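Local coordinates for protein beta-L-arabinobiosidase (Bacteroides thetaiotaomicron, PDB 5MQR) that probably cleaves glycosidic bonds in complex plant pectin as a multidomain gut-bacterial glycoside hydrolase, classed as both a beta-L-arabinobiosidase and a sialidase, at residues S618-Y623 / T1067-K1072; L660-Q665 / G1074-C1079; E807-G812 / R933-G938; C940-D943 / P948-S951. All coordinates share one frame; numbering follows the deposited sequence.

Contact 1: S618-Y623 / T1067-K1072; sequences SAFLKY and TILWDK
Phe620 and Leu1069 meet through two different first torsions. In Phe620, CG lies anti to the carbonyl carbon (chi1 -65°) and swings the ring toward strand 1064-1071; in Leu1069, CG sits between the backbone N and the carbonyl carbon, and chi1 66° and chi2 80° together bring CD2 over that ring. Leu1069 CD2 stands almost exactly on the ring normal, 3.9 Å from the Phe620 centroid, a CH-pi contact over the face. Thr1067 adds its methyl from an oblique direction, CG2 to Phe620 CD1 at 4.0 Å, while its OG1 passes Ala619 CB at 3.7 Å. Threonine suits this place because its two branches do different work: the methyl packs on Phe620 and the hydroxyl is hydrogen-bonded to Asp1057. A serine in place of Phe620 would probably open a gap above Leu1069 CD2 and leave Thr1067 CG2 without its aromatic neighbour. Asp1057, on strand 1053-1061, also accepts the backbone N-H groups of Ala619, Phe620 and Leu621, which fixes the loop between strand 600-610 and helix 627-636 against the antiparallel sheet, where strand 1064-1071 runs between strands 1053-1061 and 1082-1087.

Contact 2: L660-Q665 / G1074-C1079; sequences LFECPQ and GDRYHC
Glu662 reaches from strand 660-662, an outer strand of a five-stranded antiparallel sheet, to Arg1076 and Tyr1077 in the long loop joining neighbouring strands 1064-1071 and 1082-1087. The contact rests on a side-on, two-nitrogen salt bridge. Arg1076 NH2 donates to Glu662 OE1 at 2.9 Å and Arg1076 NE to Glu662 OE2 at 3.0 Å, both nearly straight and both within the guanidinium plane. The carboxylate is turned 38° against that plane, and both nitrogens meet its oxygens from about 40° out of the carboxylate plane. Glu662 OE2 takes a second donor, the hydroxyl of Tyr1077, at 2.7 Å on its anti lone pair. Three bonds thus grip a buried carboxylate, and the arginine and phenol together would be expected to favour its charged form. Glutamate suits the place because its chain, extended beyond CG, carries the charge far enough to meet the loop. Arginine can bend at chi2 (68°) and still present NE and NH2 together; its cation also lies against Trp1053 in a cation-pi contact. The loop backbone is held too, since Asp1071 OD2 accepts the N-H of Tyr1077. Side by side on the loop, the two donors pack on each other: Arg1076 CG rides 3.3 Å above the plane of the Tyr1077 ring, toward its rim.

Contact 3: E807-G812 / R933-G938; sequences ESISGG and RTRGVG
Arg935 lays its side chain across the backbone of Glu807, Ser808 and Ile809, two loops meeting within the MGH1-like glycoside hydrolase domain. Its CB points toward 807-812, and the chain runs extended from CG to NE. CD is the first atom to make close contact, 3.4 Å from Glu807 O and 3.7 Å from Glu807 CB. NE then passes the carbonyl oxygens without bonding to them, 3.9 Å from Ser808 O. A turn about CD-NE (chi4 75°) sets the guanidinium so that one face looks onto Ser808 O and Ile809 CA, the latter 4.2 Å from CZ. NH2 also approaches Ile809 CA, at 3.7 Å, while NH1 touches the methylene Ile809 CG1 at 3.8 Å. The two terminal nitrogens find their ionic partners within Arg935's own loop, outside 933-938: NH1 in Asp943, NH2 in Glu931. Arginine suits the place because its CD methylene packs on Glu807 while its flat head holds both of those acids. The loop it covers is shaped by Ser808, whose OG accepts the N-H of Gly811 in an ST motif and also bonds to Asp800. Glu807, despite its opposite charge, pairs with Arg813 rather than Arg935. Replacing Arg935 by a leucine would probably leave Asp943 and Glu931 without their cationic mate and uncover the peptide backbone at Ser808 and Ile809. Across the contact, then, the arginine serves as a packing surface, and its charge ties this surface to acidic residues of its own loop.

Contact 4: C940-D943 / P948-S951; sequences CEWD and PFAS
The first turn of helix 948-964 receives the benzo end of Trp942, which comes from the loop just before it. Trp942 CH2 makes the closest approach, 3.9 Å from Phe949 CB, and that carbon lies at the indole edge, near its plane. The same CH2 atom is 4.0 Å from Phe949 CD1, so the tryptophan presses on both the root and the ring of the phenylalanine. The two rings form an offset edge-to-face pair: the Trp942 edge is directed toward the Phe949 face, with planes at 81° and the centroid of its six-membered ring 6.0 Å from that of Phe949. Phe949 CG stands anti to the backbone N (chi1 -172°), which sets the ring beside the incoming indole, where CH2 reaches CB, CG and CD1 alike. Helix 948-964 lies in the MGH1-like glycosidase region, probably an (alpha/alpha)6 barrel as in relatives, consistent with the name six-hairpin glycosidase. Next to Phe949, Ala950 CB meets Trp942 CZ3 at 4.1 Å, and its single methyl lets the wide indole come close to the helix. Pro948 fits the opening turn, where a missing N-H costs no helical bond. A bound HEPES molecule lies about 8 Å from the Trp942 side chain. Around the pair the packing is largely aromatic: Trp947 stacks on Trp942, and its NE1 donates to Glu941 O, while His714 meets the Phe949 ring edge-to-face.

In the fold
The four contacts form two pairs. Contacts 1 and 2 share the five-stranded sheet, their centres 6 Å apart; Leu621 CD2 packs 3.6 Å from Glu662 CD, and Asp1071 at the end of strand 1064-1071 links the two. Contacts 3 and 4, centres 10 Å apart, lie in the MGH1-like domain and meet at Asp943, whose backbone O accepts from Arg933 N at 2.9 Å. The pairs do not touch: contacts 2 and 4 come no nearer than about 17 Å between nearest atoms. Bound HEPES, a buffer molecule, lies about 7 Å from the side chain of Glu807 and about 8 Å from that of Trp942, so contacts 3 and 4 are both near bound buffer without touching it.

Contact 1: S618-Y623 / T1067-K1072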
loop_
_atom_site.group_PDB
_atom_site.type_symbol
_atom_site.label_atom_id
_atom_site.label_comp_id
_atom_site.label_asym_id
_atom_site.label_seq_id
_atom_site.Cartn_x
_atom_site.Cartn_y
_atom_site.Cartn_z
ATOM N N SER A 618 7.133 -6.664 -8.627
ATOM C CA SER A 618 6.511 -5.380 -8.311
ATOM C C SER A 618 5.512 -5.539 -7.171
ATOM O O SER A 618 4.615 -6.329 -7.258
ATOM C CB SER A 618 5.785 -4.829 -9.536
ATOM O OG SER A 618 5.470 -3.443 -9.383
ATOM N N ALA A 619 5.662 -4.762 -6.108
ATOM C CA ALA A 619 4.879 -4.959 -4.886
ATOM C C ALA A 619 3.486 -4.303 -4.899
ATOM O O ALA A 619 2.569 -4.840 -4.301
ATOM C CB ALA A 619 5.690 -4.464 -3.682
ATOM N N PHE A 620 3.360 -3.129 -5.514
ATOM C CA PHE A 620 2.112 -2.366 -5.569
ATOM C C PHE A 620 1.648 -2.162 -7.012
ATOM O O PHE A 620 0.486 -2.449 -7.334
ATOM C CB PHE A 620 2.268 -1.027 -4.843
ATOM C CG PHE A 620 2.496 -1.172 -3.375
ATOM C CD1 PHE A 620 3.754 -1.557 -2.883
ATOM C CD2 PHE A 620 1.456 -0.980 -2.472
ATOM C CE1 PHE A 620 3.976 -1.728 -1.528
ATOM C CE2 PHE A 620 1.671 -1.154 -1.114
ATOM C CZ PHE A 620 2.933 -1.538 -0.648
ATOM N N LEU A 621 2.534 -1.719 -7.903
ATOM C CA LEU A 621 2.138 -1.472 -9.292
ATOM C C LEU A 621 2.185 -2.739 -10.131
ATOM O O LEU A 621 3.008 -3.630 -9.884
ATOM C CB LEU A 621 3.056 -0.406 -9.923
ATOM C CG LEU A 621 3.145 0.927 -9.157
ATOM C CD1 LEU A 621 4.056 1.904 -9.887
ATOM C CD2 LEU A 621 1.770 1.548 -8.915
ATOM N N LYS A 622 1.300 -2.802 -11.127
ATOM C CA LYS A 622 1.242 -3.914 -12.054
ATOM C C LYS A 622 1.306 -3.417 -13.489
ATOM O O LYS A 622 0.694 -2.404 -13.848
ATOM C CB LYS A 622 -0.039 -4.726 -11.826
ATOM C CG LYS A 622 -0.143 -5.383 -10.427
ATOM C CD LYS A 622 0.896 -6.487 -10.228
ATOM C CE LYS A 622 1.458 -6.566 -8.794
ATOM N NZ LYS A 622 2.431 -7.725 -8.664
ATOM N N TYR A 623 2.060 -4.143 -14.312
ATOM C CA TYR A 623 2.298 -3.728 -15.672
ATOM C C TYR A 623 0.995 -3.606 -16.452
ATOM O O TYR A 623 0.860 -2.684 -17.248
ATOM C CB TYR A 623 3.297 -4.645 -16.402
ATOM C CG TYR A 623 3.529 -4.135 -17.803
ATOM C CD1 TYR A 623 4.290 -2.996 -18.009
ATOM C CD2 TYR A 623 2.886 -4.718 -18.914
ATOM C CE1 TYR A 623 4.438 -2.454 -19.279
ATOM C CE2 TYR A 623 3.060 -4.190 -20.201
ATOM C CZ TYR A 623 3.843 -3.051 -20.361
ATOM O OH TYR A 623 4.022 -2.448 -21.583
ATOM N N THR A 1067 10.737 -0.765 -3.876
ATOM C CA THR A 1067 9.594 0.103 -4.118
ATOM C C THR A 1067 9.785 1.363 -3.309
ATOM O O THR A 1067 10.149 1.297 -2.145
ATOM C CB THR A 1067 8.301 -0.552 -3.631
ATOM O OG1 THR A 1067 8.253 -1.881 -4.126
ATOM C CG2 THR A 1067 7.090 0.217 -4.063
ATOM N N ILE A 1068 9.532 2.505 -3.919
ATOM C CA ILE A 1068 9.556 3.770 -3.198
ATOM C C ILE A 1068 8.226 4.422 -3.483
ATOM O O ILE A 1068 7.855 4.598 -4.631
ATOM C CB ILE A 1068 10.681 4.708 -3.705
ATOM C CG1 ILE A 1068 12.055 4.070 -3.487
ATOM C CG2 ILE A 1068 10.577 6.081 -3.041
ATOM C CD1 ILE A 1068 13.145 4.660 -4.350
ATOM N N LEU A 1069 7.533 4.799 -2.426
ATOM C CA LEU A 1069 6.268 5.425 -2.576
ATOM C C LEU A 1069 5.991 6.516 -1.572
ATOM O O LEU A 1069 6.573 6.575 -0.480
ATOM C CB LEU A 1069 5.156 4.377 -2.557
ATOM C CG LEU A 1069 4.841 3.556 -1.306
ATOM C CD1 LEU A 1069 3.990 4.337 -0.296
ATOM C CD2 LEU A 1069 4.125 2.269 -1.732
ATOM N N TRP A 1070 5.074 7.364 -1.990
ATOM C CA TRP A 1070 4.650 8.519 -1.254
ATOM C C TRP A 1070 3.135 8.519 -1.310
ATOM O O TRP A 1070 2.555 8.337 -2.369
ATOM C CB TRP A 1070 5.192 9.793 -1.905
ATOM C CG TRP A 1070 4.539 11.034 -1.400
ATOM C CD1 TRP A 1070 3.691 11.833 -2.089
ATOM C CD2 TRP A 1070 4.635 11.595 -0.074
ATOM N NE1 TRP A 1070 3.263 12.874 -1.288
ATOM C CE2 TRP A 1070 3.832 12.756 -0.051
ATOM C CE3 TRP A 1070 5.338 11.239 1.084
ATOM C CZ2 TRP A 1070 3.706 13.578 1.091
ATOM C CZ3 TRP A 1070 5.217 12.065 2.238
ATOM C CH2 TRP A 1070 4.408 13.219 2.221
ATOM N N ASP A 1071 2.503 8.729 -0.160
ATOM C CA ASP A 1071 1.035 8.680 -0.061
ATOM C C ASP A 1071 0.652 9.608 1.058
ATOM O O ASP A 1071 0.660 9.246 2.230
ATOM C CB ASP A 1071 0.561 7.245 0.188
ATOM C CG ASP A 1071 -0.924 7.027 -0.139
ATOM O OD1 ASP A 1071 -1.693 8.020 -0.316
ATOM O OD2 ASP A 1071 -1.333 5.829 -0.206
ATOM N N LYS A 1072 0.354 10.836 0.682
ATOM C CA LYS A 1072 0.100 11.884 1.654
ATOM C C LYS A 1072 -1.074 11.570 2.565
ATOM O O LYS A 1072 -0.986 11.779 3.763
ATOM C CB LYS A 1072 -0.182 13.189 0.936
ATOM C CG LYS A 1072 -0.297 14.392 1.860
ATOM C CD LYS A 1072 -0.991 15.539 1.140
ATOM C CE LYS A 1072 -1.419 16.617 2.125
ATOM N NZ LYS A 1072 -2.689 17.234 1.645
#

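Contact 2: L660-Q665 / G1074-C1079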
loop_
_atom_site.group_PDB
_atom_site.type_symbol
_atom_site.label_atom_id
_atom_site.label_comp_id
_atom_site.label_asym_id
_atom_site.label_seq_id
_atom_site.Cartn_x
_atom_site.Cartn_y
_atom_site.Cartn_z
ATOM N N LEU A 660 8.510 0.191 -12.709
ATOM C CA LEU A 660 7.223 0.835 -12.963
ATOM C C LEU A 660 7.071 2.119 -12.159
ATOM O O LEU A 660 7.544 2.195 -11.031
ATOM C CB LEU A 660 6.085 -0.130 -12.653
ATOM C CG LEU A 660 6.078 -1.447 -13.452
ATOM C CD1 LEU A 660 5.012 -2.392 -12.901
ATOM C CD2 LEU A 660 5.856 -1.242 -14.943
ATOM N N PHE A 661 6.394 3.107 -12.731
ATOM C CA PHE A 661 6.245 4.420 -12.116
ATOM C C PHE A 661 4.815 4.932 -12.310
ATOM O O PHE A 661 4.187 4.687 -13.320
ATOM C CB PHE A 661 7.261 5.418 -12.746
ATOM C CG PHE A 661 7.026 6.873 -12.378
ATOM C CD1 PHE A 661 7.463 7.382 -11.173
ATOM C CD2 PHE A 661 6.369 7.728 -13.237
ATOM C CE1 PHE A 661 7.238 8.715 -10.828
ATOM C CE2 PHE A 661 6.143 9.056 -12.895
ATOM C CZ PHE A 661 6.569 9.548 -11.682
ATOM N N GLU A 662 4.312 5.656 -11.331
ATOM C CA GLU A 662 3.119 6.465 -11.531
ATOM C C GLU A 662 3.152 7.686 -10.667
ATOM O O GLU A 662 3.783 7.702 -9.609
ATOM C CB GLU A 662 1.816 5.706 -11.233
ATOM C CG GLU A 662 1.640 5.240 -9.788
ATOM C CD GLU A 662 0.223 4.774 -9.457
ATOM O OE1 GLU A 662 -0.590 4.475 -10.388
ATOM O OE2 GLU A 662 -0.072 4.699 -8.242
ATOM N N CYS A 663 2.426 8.694 -11.134
ATOM C CA CYS A 663 2.204 9.896 -10.382
ATOM C C CYS A 663 0.921 10.482 -10.931
ATOM O O CYS A 663 0.416 9.970 -11.909
ATOM C CB CYS A 663 3.401 10.825 -10.539
ATOM S SG CYS A 663 3.499 11.589 -12.153
ATOM N N PRO A 664 0.364 11.525 -10.289
ATOM C CA PRO A 664 -0.913 12.132 -10.723
ATOM C C PRO A 664 -0.802 13.090 -11.908
ATOM O O PRO A 664 -1.818 13.598 -12.361
ATOM C CB PRO A 664 -1.369 12.940 -9.499
ATOM C CG PRO A 664 -0.283 12.841 -8.481
ATOM C CD PRO A 664 0.913 12.206 -9.110
ATOM N N GLN A 665 0.407 13.344 -12.387
ATOM C CA GLN A 665 0.625 14.268 -13.484
ATOM C C GLN A 665 0.892 13.435 -14.735
ATOM O O GLN A 665 1.900 12.715 -14.821
ATOM C CB GLN A 665 1.768 15.225 -13.163
ATOM C CG GLN A 665 1.768 16.493 -14.010
ATOM C CD GLN A 665 2.798 17.531 -13.565
ATOM O OE1 GLN A 665 3.049 17.715 -12.366
ATOM N NE2 GLN A 665 3.395 18.203 -14.523
ATOM N N GLY A 1074 -2.839 8.496 2.459
ATOM C CA GLY A 1074 -2.882 7.070 2.754
ATOM C C GLY A 1074 -3.790 6.231 1.887
ATOM O O GLY A 1074 -3.860 5.014 2.084
ATOM N N ASP A 1075 -4.465 6.847 0.923
ATOM C CA ASP A 1075 -5.536 6.165 0.187
ATOM C C ASP A 1075 -5.161 5.703 -1.224
ATOM O O ASP A 1075 -5.942 5.024 -1.866
ATOM C CB ASP A 1075 -6.836 6.991 0.159
ATOM C CG ASP A 1075 -6.682 8.312 -0.566
ATOM O OD1 ASP A 1075 -5.578 8.928 -0.515
ATOM O OD2 ASP A 1075 -7.685 8.741 -1.172
ATOM N N ARG A 1076 -3.968 6.027 -1.694
ATOM C CA ARG A 1076 -3.545 5.501 -2.990
ATOM C C ARG A 1076 -3.064 4.064 -2.882
ATOM O O ARG A 1076 -3.399 3.259 -3.738
ATOM C CB ARG A 1076 -2.438 6.386 -3.630
ATOM C CG ARG A 1076 -2.002 5.949 -5.023
ATOM C CD ARG A 1076 -3.101 6.150 -6.035
ATOM N NE ARG A 1076 -2.714 5.804 -7.403
ATOM C CZ ARG A 1076 -3.548 5.887 -8.443
ATOM N NH1 ARG A 1076 -4.798 6.340 -8.274
ATOM N NH2 ARG A 1076 -3.135 5.555 -9.657
ATOM N N TYR A 1077 -2.247 3.771 -1.869
ATOM C CA TYR A 1077 -1.647 2.419 -1.668
ATOM C C TYR A 1077 -2.150 1.667 -0.431
ATOM O O TYR A 1077 -1.892 0.478 -0.324
ATOM C CB TYR A 1077 -0.108 2.485 -1.664
ATOM C CG TYR A 1077 0.361 3.273 -2.855
ATOM C CD1 TYR A 1077 0.271 2.739 -4.138
ATOM C CD2 TYR A 1077 0.796 4.580 -2.725
ATOM C CE1 TYR A 1077 0.660 3.471 -5.251
ATOM C CE2 TYR A 1077 1.192 5.317 -3.834
ATOM C CZ TYR A 1077 1.120 4.762 -5.094
ATOM O OH TYR A 1077 1.457 5.507 -6.201
ATOM N N HIS A 1078 -2.846 2.353 0.483
ATOM C CA HIS A 1078 -3.401 1.727 1.705
ATOM C C HIS A 1078 -2.326 0.924 2.451
ATOM O O HIS A 1078 -2.527 -0.244 2.779
ATOM C CB HIS A 1078 -4.622 0.855 1.364
ATOM C CG HIS A 1078 -5.789 1.633 0.846
ATOM N ND1 HIS A 1078 -6.181 1.601 -0.476
ATOM C CD2 HIS A 1078 -6.638 2.482 1.465
ATOM C CE1 HIS A 1078 -7.222 2.395 -0.650
ATOM N NE2 HIS A 1078 -7.524 2.939 0.516
ATOM N N CYS A 1079 -1.159 1.538 2.656
ATOM C CA CYS A 1079 -0.112 0.948 3.474
ATOM C C CYS A 1079 0.430 1.978 4.457
ATOM O O CYS A 1079 1.542 1.830 4.942
ATOM C CB CYS A 1079 1.004 0.391 2.582
ATOM S SG CYS A 1079 1.917 1.712 1.736
#

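Contact 3: E807-G812 / R933-G938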
loop_
_atom_site.group_PDB
_atom_site.type_symbol
_atom_site.label_atom_id
_atom_site.label_comp_id
_atom_site.label_asym_id
_atom_site.label_seq_id
_atom_site.Cartn_x
_atom_site.Cartn_y
_atom_site.Cartn_z
ATOM N N GLU A 807 30.315 23.570 -33.111
ATOM C CA GLU A 807 29.837 24.957 -33.109
ATOM C C GLU A 807 29.481 25.499 -31.711
ATOM O O GLU A 807 28.560 26.311 -31.576
ATOM C CB GLU A 807 28.624 25.169 -34.043
ATOM C CG GLU A 807 28.561 24.377 -35.338
ATOM C CD GLU A 807 29.834 24.387 -36.141
ATOM O OE1 GLU A 807 30.462 25.452 -36.289
ATOM O OE2 GLU A 807 30.195 23.284 -36.622
ATOM N N SER A 808 30.204 25.059 -30.685
ATOM C CA SER A 808 30.087 25.668 -29.376
ATOM C C SER A 808 30.742 27.046 -29.454
ATOM O O SER A 808 31.564 27.289 -30.328
ATOM C CB SER A 808 30.767 24.807 -28.308
ATOM O OG SER A 808 32.183 24.868 -28.384
ATOM N N ILE A 809 30.372 27.930 -28.531
ATOM C CA ILE A 809 30.984 29.245 -28.428
ATOM C C ILE A 809 32.442 29.114 -27.976
ATOM O O ILE A 809 33.345 29.632 -28.655
ATOM C CB ILE A 809 30.205 30.185 -27.483
ATOM C CG1 ILE A 809 28.806 30.456 -28.073
ATOM C CG2 ILE A 809 30.958 31.508 -27.286
ATOM C CD1 ILE A 809 27.835 31.165 -27.144
ATOM N N SER A 810 32.694 28.414 -26.863
ATOM C CA SER A 810 34.078 28.341 -26.352
ATOM C C SER A 810 34.957 27.616 -27.367
ATOM O O SER A 810 36.123 27.930 -27.550
ATOM C CB SER A 810 34.169 27.677 -24.979
ATOM O OG SER A 810 33.842 26.305 -25.025
ATOM N N GLY A 811 34.361 26.631 -28.011
ATOM C CA GLY A 811 34.814 26.201 -29.279
ATOM C C GLY A 811 35.853 25.122 -29.266
ATOM O O GLY A 811 36.294 24.613 -28.213
ATOM N N GLY A 812 36.127 24.732 -30.506
ATOM C CA GLY A 812 37.320 24.116 -30.873
ATOM C C GLY A 812 37.292 23.136 -32.006
ATOM O O GLY A 812 37.743 22.041 -31.771
ATOM N N ARG A 933 23.749 31.603 -30.293
ATOM C CA ARG A 933 23.037 31.168 -31.506
ATOM C C ARG A 933 23.249 32.070 -32.722
ATOM O O ARG A 933 22.309 32.522 -33.368
ATOM C CB ARG A 933 21.557 30.912 -31.212
ATOM C CG ARG A 933 21.347 29.736 -30.248
ATOM C CD ARG A 933 19.892 29.274 -30.168
ATOM N NE ARG A 933 19.456 28.708 -31.448
ATOM C CZ ARG A 933 18.200 28.663 -31.893
ATOM N NH1 ARG A 933 17.177 29.115 -31.159
ATOM N NH2 ARG A 933 17.965 28.139 -33.090
ATOM N N THR A 934 24.524 32.288 -33.026
ATOM C CA THR A 934 24.944 33.075 -34.182
ATOM C C THR A 934 25.566 32.229 -35.292
ATOM O O THR A 934 26.074 32.797 -36.255
ATOM C CB THR A 934 25.970 34.159 -33.769
ATOM O OG1 THR A 934 27.044 33.547 -33.035
ATOM C CG2 THR A 934 25.302 35.260 -32.916
ATOM N N ARG A 935 25.525 30.898 -35.194
ATOM C CA ARG A 935 26.176 30.036 -36.196
ATOM C C ARG A 935 25.205 29.288 -37.118
ATOM O O ARG A 935 25.559 28.258 -37.683
ATOM C CB ARG A 935 27.104 29.058 -35.502
ATOM C CG ARG A 935 28.313 29.728 -34.884
ATOM C CD ARG A 935 28.904 28.863 -33.779
ATOM N NE ARG A 935 29.952 29.567 -33.062
ATOM C CZ ARG A 935 29.751 30.544 -32.181
ATOM N NH1 ARG A 935 28.509 30.962 -31.873
ATOM N NH2 ARG A 935 30.807 31.116 -31.604
ATOM N N GLY A 936 24.001 29.823 -37.310
ATOM C CA GLY A 936 23.027 29.197 -38.193
ATOM C C GLY A 936 22.171 28.185 -37.460
ATOM O O GLY A 936 22.421 27.875 -36.287
ATOM N N VAL A 937 21.143 27.696 -38.148
ATOM C CA VAL A 937 20.206 26.703 -37.598
ATOM C C VAL A 937 20.079 25.516 -38.543
ATOM O O VAL A 937 20.424 25.602 -39.725
ATOM C CB VAL A 937 18.797 27.307 -37.290
ATOM C CG1 VAL A 937 18.918 28.461 -36.288
ATOM C CG2 VAL A 937 18.065 27.765 -38.562
ATOM N N GLY A 938 19.611 24.399 -37.993
ATOM C CA GLY A 938 19.308 23.204 -38.765
ATOM C C GLY A 938 20.450 22.238 -38.983
ATOM O O GLY A 938 20.218 21.174 -39.537
#

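Contact 4: C940-D943 / P948-S951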
loop_
_atom_site.group_PDB
_atom_site.type_symbol
_atom_site.label_atom_id
_atom_site.label_comp_id
_atom_site.label_asym_id
_atom_site.label_seq_id
_atom_site.Cartn_x
_atom_site.Cartn_y
_atom_site.Cartn_z
ATOM N N CYS A 940 22.905 21.226 -36.388
ATOM C CA CYS A 940 23.424 20.779 -35.080
ATOM C C CYS A 940 24.481 21.691 -34.465
ATOM O O CYS A 940 25.663 21.352 -34.452
ATOM C CB CYS A 940 23.917 19.323 -35.159
ATOM S SG CYS A 940 22.639 18.175 -35.712
ATOM N N GLU A 941 24.032 22.822 -33.924
ATOM C CA GLU A 941 24.911 23.826 -33.332
ATOM C C GLU A 941 24.751 23.837 -31.810
ATOM O O GLU A 941 23.628 23.800 -31.313
ATOM C CB GLU A 941 24.604 25.221 -33.882
ATOM C CG GLU A 941 24.456 25.310 -35.396
ATOM C CD GLU A 941 23.069 24.898 -35.918
ATOM O OE1 GLU A 941 22.078 24.876 -35.125
ATOM O OE2 GLU A 941 22.975 24.584 -37.134
ATOM N N TRP A 942 25.874 23.952 -31.095
ATOM C CA TRP A 942 25.911 23.876 -29.626
ATOM C C TRP A 942 26.178 25.233 -28.961
ATOM O O TRP A 942 26.599 25.301 -27.796
ATOM C CB TRP A 942 26.957 22.850 -29.189
ATOM C CG TRP A 942 26.523 21.444 -29.382
ATOM C CD1 TRP A 942 26.396 20.776 -30.559
ATOM C CD2 TRP A 942 26.168 20.508 -28.348
ATOM N NE1 TRP A 942 25.965 19.486 -30.325
ATOM C CE2 TRP A 942 25.819 19.298 -28.982
ATOM C CE3 TRP A 942 26.122 20.576 -26.954
ATOM C CZ2 TRP A 942 25.449 18.166 -28.272
ATOM C CZ3 TRP A 942 25.723 19.462 -26.256
ATOM C CH2 TRP A 942 25.403 18.269 -26.913
ATOM N N ASP A 943 25.848 26.303 -29.680
ATOM C CA ASP A 943 26.039 27.667 -29.182
ATOM C C ASP A 943 24.786 28.263 -28.543
ATOM O O ASP A 943 24.597 29.491 -28.564
ATOM C CB ASP A 943 26.611 28.588 -30.289
ATOM C CG ASP A 943 25.701 28.728 -31.491
ATOM O OD1 ASP A 943 24.783 27.881 -31.700
ATOM O OD2 ASP A 943 25.931 29.724 -32.239
ATOM N N PRO A 948 19.091 17.732 -25.327
ATOM C CA PRO A 948 18.859 16.807 -24.214
ATOM C C PRO A 948 20.130 16.150 -23.659
ATOM O O PRO A 948 20.209 15.940 -22.450
ATOM C CB PRO A 948 17.880 15.773 -24.808
ATOM C CG PRO A 948 17.116 16.555 -25.838
ATOM C CD PRO A 948 18.076 17.597 -26.383
ATOM N N PHE A 949 21.115 15.853 -24.521
ATOM C CA PHE A 949 22.435 15.353 -24.059
ATOM C C PHE A 949 22.955 16.211 -22.919
ATOM O O PHE A 949 23.364 15.697 -21.871
ATOM C CB PHE A 949 23.437 15.392 -25.214
ATOM C CG PHE A 949 24.760 14.734 -24.926
ATOM C CD1 PHE A 949 25.726 15.376 -24.145
ATOM C CD2 PHE A 949 25.079 13.508 -25.518
ATOM C CE1 PHE A 949 26.973 14.798 -23.933
ATOM C CE2 PHE A 949 26.324 12.919 -25.299
ATOM C CZ PHE A 949 27.276 13.568 -24.514
ATOM N N ALA A 950 22.896 17.520 -23.142
ATOM C CA ALA A 950 23.350 18.522 -22.173
ATOM C C ALA A 950 22.411 18.692 -20.989
ATOM O O ALA A 950 22.868 18.760 -19.850
ATOM C CB ALA A 950 23.524 19.878 -22.862
ATOM N N SER A 951 21.113 18.842 -21.265
ATOM C CA SER A 951 20.134 18.958 -20.183
ATOM C C SER A 951 20.295 17.777 -19.184
ATOM O O SER A 951 20.278 17.951 -17.958
ATOM C CB SER A 951 18.709 19.003 -20.751
ATOM O OG SER A 951 18.538 20.131 -21.569
#